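Local structure of SM80.1 Vicilin (Solanum melongena, 5VF5) at residues A[84-87]-A[88-91]; A[156-159]-A[160-164]; A[167-170]-A[171-175]. The protein probably serves as a seed storage globulin of the 7S vicilin class, with two cupin domains in one chain and a bound copper ion. All blocks are in the same frame, centred on the assembly; numbering follows the deposited sequence.

Contact 1. Residues A[84-87]-A[88-91]; sequences IAEQ and DEKN
Ile-84 and Asn-91 face each other as an antiparallel hydrogen-bonded pair. Ile-84 N donates to Asn-91 O at 2.8 Å, almost in line with that carbonyl, and Asn-91 N returns a bond to Ile-84 O at 3.0 Å. The Ile-84 oxygen is held further by a water, which also receives an N-H from Asn-91 ND2 and gives a hydrogen to Glu-86 OE1 at 2.7 Å. Ala-85 comes next, in the non-hydrogen-bonded pair with Lys-90, and its small side chain lies on the opposite face of the sheet from Ile-84 and Asn-91. Glu-86 leaves the strand but keeps a last backbone bond, N to Glu-89 O at 2.9 Å. With CG beside the backbone N (chi1 -89°) and the chain extended beyond, Glu-86 carries OE1 to the water. There it stands 4.4 Å from Glu-89 OE1, a pair of like charges probably eased by other partners: Arg-206 forms a salt bridge with Glu-86 OE2, while Asn-91 ND2 donates to Glu-89 OE2 at 2.8 Å. The latter bond is nearly straight (172°) and lies in the amide plane of Asn-91, yet meets the carboxylate from well above its plane. Gln-87 then turns the chain with Asp-88, in a two-residue bend close to a type I turn, and its side chain leads off from the hairpin. The turn joins strands 79-85 and 90-96 as a beta hairpin; strand 90-96 is outermost in its sheet within this chain, whereas strand 79-85 continues inward to strand 108-113, to which Ala-85 bonds through the backbone of Thr-108.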
ATOM      1  N   ILE A  84       3.845 -13.354 -15.027  1.00 12.10           N
ATOM      2  CA  ILE A  84       2.838 -12.568 -15.708  1.00 13.25           C
ATOM      3  C   ILE A  84       2.681 -13.115 -17.129  1.00 12.99           C
ATOM      4  O   ILE A  84       3.646 -13.133 -17.904  1.00 15.69           O
ATOM      5  CB  ILE A  84       3.236 -11.089 -15.762  1.00 15.71           C
ATOM      6  CG1 ILE A  84       3.650 -10.605 -14.389  1.00 17.18           C
ATOM      7  CG2 ILE A  84       2.116 -10.266 -16.369  1.00 16.44           C
ATOM      8  CD1 ILE A  84       4.266  -9.227 -14.345  1.00 20.40           C
ATOM      9  N   ALA A  85       1.490 -13.531 -17.480  1.00 13.36           N
ATOM     10  CA  ALA A  85       1.141 -14.116 -18.768  1.00 13.49           C
ATOM     11  C   ALA A  85       0.228 -13.158 -19.531  1.00 17.19           C
ATOM     12  O   ALA A  85      -0.876 -12.886 -19.120  1.00 25.49           O
ATOM     13  CB  ALA A  85       0.496 -15.459 -18.605  1.00 17.08           C
ATOM     14  N   GLU A  86       0.702 -12.583 -20.597  1.00 15.49           N
ATOM     15  CA  GLU A  86      -0.128 -11.781 -21.465  1.00 16.72           C
ATOM     16  C   GLU A  86      -0.414 -12.606 -22.716  1.00 15.50           C
ATOM     17  O   GLU A  86      -0.015 -13.764 -22.809  1.00 18.38           O
ATOM     18  CB  GLU A  86       0.543 -10.424 -21.737  1.00 22.41           C
ATOM     19  CG  GLU A  86       0.099  -9.438 -20.622  1.00 30.60           C
ATOM     20  CD  GLU A  86       1.043  -8.338 -20.216  1.00 42.88           C
ATOM     21  OE1 GLU A  86       2.290  -8.472 -20.357  1.00 48.96           O
ATOM     22  OE2 GLU A  86       0.504  -7.319 -19.699  1.00 41.59           O
ATOM     23  N   GLN A  87      -1.177 -12.068 -23.631  1.00 15.95           N
ATOM     24  CA  GLN A  87      -1.505 -12.781 -24.871  1.00 15.42           C
ATOM     25  C   GLN A  87      -0.253 -13.122 -25.676  1.00 16.57           C
ATOM     26  O   GLN A  87      -0.198 -14.158 -26.328  1.00 22.17           O
ATOM     27  CB  GLN A  87      -2.445 -11.911 -25.692  1.00 14.47           C
ATOM     28  CG  GLN A  87      -2.861 -12.410 -27.069  1.00 14.13           C
ATOM     29  CD  GLN A  87      -3.621 -13.727 -27.056  1.00 13.56           C
ATOM     30  OE1 GLN A  87      -4.189 -14.127 -26.025  1.00 14.96           O
ATOM     31  NE2 GLN A  87      -3.666 -14.389 -28.216  1.00 15.60           N
ATOM     32  N   ASP A  88       0.707 -12.228 -25.649  1.00 19.42           N
ATOM     33  CA  ASP A  88       1.875 -12.329 -26.531  1.00 25.69           C
ATOM     34  C   ASP A  88       3.244 -12.187 -25.844  1.00 28.36           C
ATOM     35  O   ASP A  88       4.247 -11.936 -26.520  1.00 28.64           O
ATOM     36  CB  ASP A  88       1.735 -11.264 -27.621  1.00 30.76           C
ATOM     37  CG  ASP A  88       1.633  -9.863 -27.057  1.00 38.13           C
ATOM     38  OD1 ASP A  88       1.452  -9.704 -25.815  1.00 36.55           O
ATOM     39  OD2 ASP A  88       1.730  -8.911 -27.855  1.00 54.25           O
ATOM     40  N   GLU A  89       3.282 -12.370 -24.529  1.00 21.68           N
ATOM     41  CA  GLU A  89       4.516 -12.131 -23.755  1.00 22.38           C
ATOM     42  C   GLU A  89       4.407 -12.809 -22.385  1.00 20.81           C
ATOM     43  O   GLU A  89       3.292 -12.928 -21.806  1.00 20.06           O
ATOM     44  CB  GLU A  89       4.704 -10.624 -23.571  1.00 27.27           C
ATOM     45  CG  GLU A  89       6.106 -10.165 -23.186  1.00 35.31           C
ATOM     46  CD  GLU A  89       6.110  -8.675 -22.904  1.00 40.39           C
ATOM     47  OE1 GLU A  89       5.270  -7.960 -23.495  1.00 58.45           O
ATOM     48  OE2 GLU A  89       6.912  -8.206 -22.089  1.00 40.23           O
ATOM     49  N   LYS A  90       5.562 -13.256 -21.893  1.00 20.55           N
ATOM     50  CA  LYS A  90       5.703 -13.809 -20.568  1.00 16.81           C
ATOM     51  C   LYS A  90       6.763 -13.018 -19.836  1.00 16.42           C
ATOM     52  O   LYS A  90       7.796 -12.713 -20.398  1.00 17.38           O
ATOM     53  CB  LYS A  90       6.155 -15.274 -20.673  1.00 23.33           C
ATOM     54  CG  LYS A  90       6.275 -15.967 -19.359  1.00 24.35           C
ATOM     55  CD  LYS A  90       6.656 -17.438 -19.506  1.00 32.32           C
ATOM     56  CE  LYS A  90       6.573 -18.174 -18.161  1.00 41.28           C
ATOM     57  NZ  LYS A  90       7.523 -17.702 -17.103  1.00 41.91           N
ATOM     58  N   ASN A  91       6.516 -12.678 -18.582  1.00 14.32           N
ATOM     59  CA  ASN A  91       7.520 -12.092 -17.740  1.00 13.55           C
ATOM     60  C   ASN A  91       7.506 -12.764 -16.404  1.00 14.70           C
ATOM     61  O   ASN A  91       6.461 -12.958 -15.874  1.00 22.23           O
ATOM     62  CB  ASN A  91       7.274 -10.605 -17.584  1.00 17.45           C
ATOM     63  CG  ASN A  91       7.609  -9.833 -18.835  1.00 21.50           C
ATOM     64  OD1 ASN A  91       8.781  -9.573 -19.098  1.00 26.65           O
ATOM     65  ND2 ASN A  91       6.577  -9.461 -19.620  1.00 25.37           N
TER
HETATM   66  O   HOH W   1       4.018 -10.312 -19.270  1.00 25.18           O

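Contact 2. Residues A[156-159]-A[160-164]; sequences DILE and SAFNT
Leu-158 and Phe-162, one helical turn apart, share the same first torsion: in each, CG sits beside the backbone N and opposite the carbonyl carbon (chi1 -68° and -73°). The two side chains therefore leave the helix in the same direction and lie side by side, with Leu-158 CD2 4.1 Å from Phe-162 CE2. The ring also presents its edge to the backbone, its CD2 lying 3.5 Å from Leu-158 O, which is in the plane of the ring and takes the Phe-162 N-H as well. Round the helix, Ser-160 and Glu-159 are joined to Asp-156 O by a water: it accepts from Ser-160 OG at 2.9 Å and donates to Asp-156 O and to Glu-159 OE1, the latter at 2.7 Å. The Glu-159 chain runs out extended, and OE1 has a second, charged partner in Arg-166. Glu-159 CA makes a C-H...O contact with Thr-164 O at 3.3 Å, and Glu-159 CG lies 3.4 Å from the same oxygen. The helix closes in a Schellman motif. Thr-164 N reaches back to Glu-159 O at 3.2 Å, in the carbonyl plane and on a lone pair, Asn-163 adopts a positive phi, and its N makes a weak bond to Ser-160 O. Thr-164 OG1 then donates to Phe-162 O at 3.0 Å, arriving from above the carbonyl plane. The chemistry is thus divided: Thr-164, through its N and OG1, supplies donors to Glu-159 O and Phe-162 O at the C-terminal end, the water gives Asp-156 O a second donor nearer the start of the helix, and Leu-158 and Phe-162 offer an apolar surface to helix 166-172.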
ATOM      1  N   ASP A 156     -20.966 -27.248 -24.695  1.00 17.94           N
ATOM      2  CA  ASP A 156     -20.745 -27.257 -26.138  1.00 18.90           C
ATOM      3  C   ASP A 156     -19.764 -26.179 -26.601  1.00 17.31           C
ATOM      4  O   ASP A 156     -18.973 -26.411 -27.513  1.00 17.95           O
ATOM      5  CB  ASP A 156     -22.037 -27.214 -26.930  1.00 21.15           C
ATOM      6  CG  ASP A 156     -22.822 -25.955 -26.740  1.00 20.95           C
ATOM      7  OD1 ASP A 156     -22.706 -25.307 -25.685  1.00 25.18           O
ATOM      8  OD2 ASP A 156     -23.623 -25.662 -27.664  1.00 24.88           O
ATOM      9  N   ILE A 157     -19.834 -25.017 -25.965  1.00 15.80           N
ATOM     10  CA  ILE A 157     -18.920 -23.937 -26.255  1.00 16.22           C
ATOM     11  C   ILE A 157     -17.486 -24.337 -25.835  1.00 16.62           C
ATOM     12  O   ILE A 157     -16.556 -24.122 -26.595  1.00 17.81           O
ATOM     13  CB  ILE A 157     -19.404 -22.636 -25.576  1.00 18.49           C
ATOM     14  CG1 ILE A 157     -20.604 -22.098 -26.388  1.00 18.86           C
ATOM     15  CG2 ILE A 157     -18.255 -21.640 -25.491  1.00 20.09           C
ATOM     16  CD1 ILE A 157     -21.317 -20.943 -25.716  1.00 22.31           C
ATOM     17  N   LEU A 158     -17.307 -24.923 -24.663  1.00 15.73           N
ATOM     18  CA  LEU A 158     -15.974 -25.380 -24.251  1.00 16.90           C
ATOM     19  C   LEU A 158     -15.450 -26.453 -25.188  1.00 16.11           C
ATOM     20  O   LEU A 158     -14.261 -26.446 -25.555  1.00 15.03           O
ATOM     21  CB  LEU A 158     -15.966 -25.938 -22.807  1.00 17.87           C
ATOM     22  CG  LEU A 158     -16.209 -24.889 -21.703  1.00 19.75           C
ATOM     23  CD1 LEU A 158     -16.409 -25.572 -20.350  1.00 26.99           C
ATOM     24  CD2 LEU A 158     -15.073 -23.891 -21.620  1.00 22.07           C
ATOM     25  N   GLU A 159     -16.297 -27.390 -25.584  1.00 15.71           N
ATOM     26  CA  GLU A 159     -15.887 -28.425 -26.566  1.00 16.29           C
ATOM     27  C   GLU A 159     -15.387 -27.845 -27.886  1.00 15.95           C
ATOM     28  O   GLU A 159     -14.314 -28.207 -28.379  1.00 16.97           O
ATOM     29  CB  GLU A 159     -17.084 -29.382 -26.788  1.00 19.19           C
ATOM     30  CG  GLU A 159     -16.914 -30.415 -27.873  1.00 20.71           C
ATOM     31  CD  GLU A 159     -18.098 -31.336 -27.885  1.00 28.19           C
ATOM     32  OE1 GLU A 159     -19.051 -31.010 -28.607  1.00 34.30           O
ATOM     33  OE2 GLU A 159     -18.118 -32.336 -27.128  1.00 31.38           O
ATOM     34  N   SER A 160     -16.148 -26.913 -28.434  1.00 15.16           N
ATOM     35  CA  SER A 160     -15.785 -26.244 -29.679  1.00 16.78           C
ATOM     36  C   SER A 160     -14.571 -25.369 -29.511  1.00 15.30           C
ATOM     37  O   SER A 160     -13.673 -25.360 -30.359  1.00 16.55           O
ATOM     38  CB  SER A 160     -16.967 -25.439 -30.217  1.00 17.99           C
ATOM     39  OG  SER A 160     -17.984 -26.299 -30.710  1.00 21.58           O
ATOM     40  N   ALA A 161     -14.505 -24.629 -28.409  1.00 14.80           N
ATOM     41  CA  ALA A 161     -13.357 -23.751 -28.207  1.00 13.73           C
ATOM     42  C   ALA A 161     -12.048 -24.529 -28.061  1.00 15.11           C
ATOM     43  O   ALA A 161     -11.036 -24.180 -28.682  1.00 15.84           O
ATOM     44  CB  ALA A 161     -13.550 -22.883 -26.980  1.00 15.94           C
ATOM     45  N   PHE A 162     -12.065 -25.544 -27.211  1.00 15.92           N
ATOM     46  CA  PHE A 162     -10.883 -26.375 -26.985  1.00 15.51           C
ATOM     47  C   PHE A 162     -10.677 -27.511 -27.984  1.00 16.23           C
ATOM     48  O   PHE A 162      -9.663 -28.177 -27.916  1.00 17.77           O
ATOM     49  CB  PHE A 162     -10.879 -26.892 -25.553  1.00 15.86           C
ATOM     50  CG  PHE A 162     -10.548 -25.836 -24.529  1.00 14.73           C
ATOM     51  CD1 PHE A 162      -9.234 -25.518 -24.247  1.00 17.68           C
ATOM     52  CD2 PHE A 162     -11.521 -25.173 -23.848  1.00 14.74           C
ATOM     53  CE1 PHE A 162      -8.917 -24.559 -23.303  1.00 18.27           C
ATOM     54  CE2 PHE A 162     -11.200 -24.195 -22.921  1.00 14.83           C
ATOM     55  CZ  PHE A 162      -9.909 -23.902 -22.632  1.00 15.99           C
ATOM     56  N   ASN A 163     -11.625 -27.739 -28.879  1.00 16.81           N
ATOM     57  CA  ASN A 163     -11.529 -28.864 -29.827  1.00 16.75           C
ATOM     58  C   ASN A 163     -11.281 -30.179 -29.068  1.00 19.11           C
ATOM     59  O   ASN A 163     -10.475 -30.987 -29.506  1.00 21.30           O
ATOM     60  CB  ASN A 163     -10.425 -28.621 -30.884  1.00 18.50           C
ATOM     61  CG  ASN A 163     -10.507 -29.596 -32.031  1.00 21.37           C
ATOM     62  OD1 ASN A 163     -11.585 -30.118 -32.353  1.00 24.80           O
ATOM     63  ND2 ASN A 163      -9.370 -29.887 -32.630  1.00 27.38           N
ATOM     64  N   THR A 164     -11.998 -30.363 -27.953  1.00 17.69           N
ATOM     65  CA  THR A 164     -11.770 -31.460 -26.985  1.00 18.74           C
ATOM     66  C   THR A 164     -13.151 -31.981 -26.599  1.00 22.34           C
ATOM     67  O   THR A 164     -14.036 -31.190 -26.332  1.00 23.52           O
ATOM     68  CB  THR A 164     -11.036 -30.952 -25.703  1.00 20.47           C
ATOM     69  OG1 THR A 164      -9.706 -30.480 -26.045  1.00 20.57           O
ATOM     70  CG2 THR A 164     -10.878 -32.034 -24.626  1.00 22.46           C
TER
HETATM   71  O   HOH W   2     -19.471 -28.549 -29.653  1.00 28.89           O

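Contact 3. Residues A[167-170]-A[171-175]; sequences DRIE and RLFRQ
The phenyl ring of Phe-173 is approached by Ile-169, whose CD1 and CG1 both lie 3.9 Å from ring atom CE2, while Ile-169 O comes to 3.3 Å from ring atom CD2. The ring of Tyr-150 stacks on Phe-173; Leu-172 CD2 lies over one face, toward the rim, but this contact is tentative because Leu-172 has two conformers. The other flat group, the guanidinium of Arg-174, has Arg-171 CA over one face, 3.6 Å above its plane, and a water in plane at its edge. That water accepts from Arg-174 NH1 at 2.7 Å and donates to Asp-167 O, so the arginine is tethered to the first turn of the helix, about two turns back. With CG beside the backbone N (chi1 -68°), Arg-174 sets CG 3.4 Å from Glu-170 O, and a bend at chi3 (-56°) brings NH1 close to Glu-170 CB. Ile-169 puts CG1 opposite its own backbone N (chi1 -165°), which carries CD1 along the helix toward Phe-173.

Regular bonds of Arg-171 N to Asp-167 O and Leu-172 N to Arg-168 O give way at Phe-173, whose N-H is shared weakly between Ile-169 O and Glu-170 O. Arg-171 O receives two donors, Arg-174 N and Gln-175 NE2, each at 3.0 Å and from opposite faces of the carbonyl plane; the glutamine bond is a feature of this helix. The change from i+4 to i+3 backbone bonds is common at helix C-termini, here within the short helices that follow the first cupin barrel, as in other vicilins.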
ATOM      1  N   ASP A 167     -16.936 -34.137 -22.249  1.00 26.74           N
ATOM      2  CA  ASP A 167     -16.696 -34.763 -20.954  1.00 29.27           C
ATOM      3  C   ASP A 167     -15.241 -34.603 -20.461  1.00 24.95           C
ATOM      4  O   ASP A 167     -15.026 -34.401 -19.275  1.00 24.76           O
ATOM      5  CB  ASP A 167     -17.190 -36.212 -20.930  1.00 33.78           C
ATOM      6  CG  ASP A 167     -18.699 -36.323 -21.184  1.00 41.58           C
ATOM      7  OD1 ASP A 167     -19.497 -35.408 -20.854  1.00 43.02           O
ATOM      8  OD2 ASP A 167     -19.089 -37.347 -21.727  1.00 53.62           O
ATOM      9  N   ARG A 168     -14.263 -34.605 -21.365  1.00 23.32           N
ATOM     10  CA  ARG A 168     -12.884 -34.453 -20.995  1.00 22.67           C
ATOM     11  C   ARG A 168     -12.532 -33.011 -20.547  1.00 19.92           C
ATOM     12  O   ARG A 168     -11.809 -32.794 -19.572  1.00 20.40           O
ATOM     13  CB  ARG A 168     -12.021 -34.815 -22.159  1.00 25.03           C
ATOM     14  CG  ARG A 168     -10.571 -34.839 -21.818  1.00 29.72           C
ATOM     15  CD  ARG A 168      -9.743 -35.501 -22.879  1.00 32.32           C
ATOM     16  NE  ARG A 168      -8.392 -35.663 -22.336  1.00 35.68           N
ATOM     17  CZ  ARG A 168      -7.304 -35.907 -23.055  1.00 35.82           C
ATOM     18  NH1 ARG A 168      -7.368 -36.015 -24.380  1.00 46.68           N
ATOM     19  NH2 ARG A 168      -6.131 -36.029 -22.434  1.00 42.85           N
ATOM     20  N   ILE A 169     -13.016 -32.036 -21.299  1.00 17.26           N
ATOM     21  CA  ILE A 169     -12.810 -30.649 -20.938  1.00 17.37           C
ATOM     22  C   ILE A 169     -13.583 -30.290 -19.639  1.00 17.51           C
ATOM     23  O   ILE A 169     -13.023 -29.633 -18.711  1.00 18.91           O
ATOM     24  CB  ILE A 169     -13.029 -29.722 -22.174  1.00 20.10           C
ATOM     25  CG1 ILE A 169     -12.477 -28.332 -21.919  1.00 20.03           C
ATOM     26  CG2 ILE A 169     -14.488 -29.610 -22.555  1.00 23.07           C
ATOM     27  CD1 ILE A 169     -10.965 -28.258 -21.831  1.00 25.06           C
ATOM     28  N   GLU A 170     -14.805 -30.792 -19.477  1.00 20.99           N
ATOM     29  CA  GLU A 170     -15.542 -30.516 -18.244  1.00 23.46           C
ATOM     30  C   GLU A 170     -14.821 -31.144 -17.040  1.00 20.94           C
ATOM     31  O   GLU A 170     -14.706 -30.504 -15.990  1.00 25.51           O
ATOM     32  CB  GLU A 170     -17.000 -30.972 -18.352  1.00 25.72           C
ATOM     33  CG  GLU A 170     -17.791 -30.059 -19.284  1.00 35.05           C
ATOM     34  CD  GLU A 170     -19.285 -30.139 -19.113  1.00 37.61           C
ATOM     35  OE1 GLU A 170     -19.888 -29.096 -18.751  1.00 59.18           O
ATOM     36  OE2 GLU A 170     -19.881 -31.207 -19.385  1.00 37.10           O
ATOM     37  N   ARG A 171     -14.260 -32.347 -17.223  1.00 20.90           N
ATOM     38  CA  ARG A 171     -13.464 -32.996 -16.176  1.00 24.33           C
ATOM     39  C   ARG A 171     -12.247 -32.174 -15.762  1.00 21.80           C
ATOM     40  O   ARG A 171     -11.957 -32.073 -14.585  1.00 22.89           O
ATOM     41  CB  ARG A 171     -12.994 -34.396 -16.625  1.00 30.64           C
ATOM     42  CG  ARG A 171     -12.538 -35.283 -15.492  1.00 37.43           C
ATOM     43  CD  ARG A 171     -12.178 -36.703 -15.947  1.00 51.13           C
ATOM     44  NE  ARG A 171     -10.720 -36.892 -16.043  1.00 51.51           N
ATOM     45  CZ  ARG A 171      -9.893 -37.175 -15.026  1.00 58.55           C
ATOM     46  NH1 ARG A 171     -10.346 -37.334 -13.778  1.00 71.74           N
ATOM     47  NH2 ARG A 171      -8.586 -37.295 -15.256  1.00 57.78           N
ATOM     48  N   LEU A 172     -11.551 -31.565 -16.725  1.00 19.18           N
ATOM     49  CA  LEU A 172     -10.380 -30.717 -16.463  0.50 19.38           C
ATOM     50  C   LEU A 172     -10.739 -29.645 -15.452  1.00 18.22           C
ATOM     51  O   LEU A 172      -9.979 -29.349 -14.535  1.00 19.25           O
ATOM     52  CB  LEU A 172      -9.885 -30.066 -17.762  0.50 19.22           C
ATOM     53  CG  LEU A 172      -8.868 -28.911 -17.650  0.50 19.83           C
ATOM     54  CD1 LEU A 172      -7.535 -29.445 -17.165  0.50 20.27           C
ATOM     55  CD2 LEU A 172      -8.700 -28.142 -18.952  0.50 17.46           C
ATOM     56  N   PHE A 173     -11.899 -29.053 -15.652  1.00 16.26           N
ATOM     57  CA  PHE A 173     -12.335 -27.916 -14.855  1.00 16.89           C
ATOM     58  C   PHE A 173     -13.048 -28.293 -13.575  1.00 16.71           C
ATOM     59  O   PHE A 173     -13.561 -27.415 -12.922  1.00 18.07           O
ATOM     60  CB  PHE A 173     -13.141 -26.929 -15.691  1.00 15.81           C
ATOM     61  CG  PHE A 173     -12.315 -26.226 -16.732  1.00 15.76           C
ATOM     62  CD1 PHE A 173     -11.275 -25.402 -16.360  1.00 16.73           C
ATOM     63  CD2 PHE A 173     -12.571 -26.402 -18.073  1.00 16.65           C
ATOM     64  CE1 PHE A 173     -10.502 -24.784 -17.326  1.00 17.09           C
ATOM     65  CE2 PHE A 173     -11.835 -25.763 -19.021  1.00 17.06           C
ATOM     66  CZ  PHE A 173     -10.769 -24.973 -18.657  1.00 18.79           C
ATOM     67  N   ARG A 174     -13.022 -29.585 -13.220  1.00 18.22           N
ATOM     68  CA  ARG A 174     -13.548 -30.107 -11.925  1.00 21.36           C
ATOM     69  C   ARG A 174     -12.472 -30.662 -10.994  1.00 19.74           C
ATOM     70  O   ARG A 174     -12.756 -30.991  -9.858  1.00 25.83           O
ATOM     71  CB  ARG A 174     -14.562 -31.274 -12.151  1.00 27.08           C
ATOM     72  CG  ARG A 174     -15.889 -30.961 -12.791  1.00 37.32           C
ATOM     73  CD  ARG A 174     -16.870 -32.120 -12.548  1.00 49.93           C
ATOM     74  NE  ARG A 174     -16.400 -33.441 -13.005  1.00 56.47           N
ATOM     75  CZ  ARG A 174     -16.576 -33.952 -14.229  1.00 54.53           C
ATOM     76  NH1 ARG A 174     -17.198 -33.257 -15.188  1.00 47.17           N
ATOM     77  NH2 ARG A 174     -16.107 -35.173 -14.509  1.00 55.11           N
ATOM     78  N   GLN A 175     -11.227 -30.780 -11.454  1.00 16.15           N
ATOM     79  CA  GLN A 175     -10.215 -31.487 -10.682  1.00 18.04           C
ATOM     80  C   GLN A 175      -9.709 -30.699  -9.482  1.00 16.77           C
ATOM     81  O   GLN A 175      -9.371 -31.292  -8.460  1.00 20.78           O
ATOM     82  CB  GLN A 175      -9.025 -31.874 -11.551  1.00 21.63           C
ATOM     83  CG  GLN A 175      -9.381 -32.820 -12.678  1.00 22.43           C
ATOM     84  CD  GLN A 175     -10.120 -34.031 -12.164  1.00 24.03           C
ATOM     85  OE1 GLN A 175      -9.546 -34.825 -11.397  1.00 30.93           O
ATOM     86  NE2 GLN A 175     -11.422 -34.166 -12.526  1.00 24.10           N
TER
HETATM   87  O   HOH W   3     -17.420 -34.730 -17.487  1.00 40.76           O

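Contact 1 lies at the surface, on the tip of a hairpin in the cupin sheet, whereas contacts 2 and 3 belong to two consecutive helices; the nearest atoms of contacts 1 and 2 stay about 12 Å apart. Contacts 2 and 3 touch: Ile-169 CD1 packs on Phe-162 CG at 3.6 Å, and Ile-169 CG2 meets Leu-158 CB. Contact 2 is likewise mostly exposed, contact 3 partly buried through Ile-169 and Phe-173. Strand pairing and a water bridging Glu-86, Asn-91 and a strand carbonyl dominate the hairpin, while both helices combine apolar packing with water links; a Schellman motif ends helix 155-162, and weak bonds from Phe-173 N to Ile-169 O and Glu-170 O end helix 166-172.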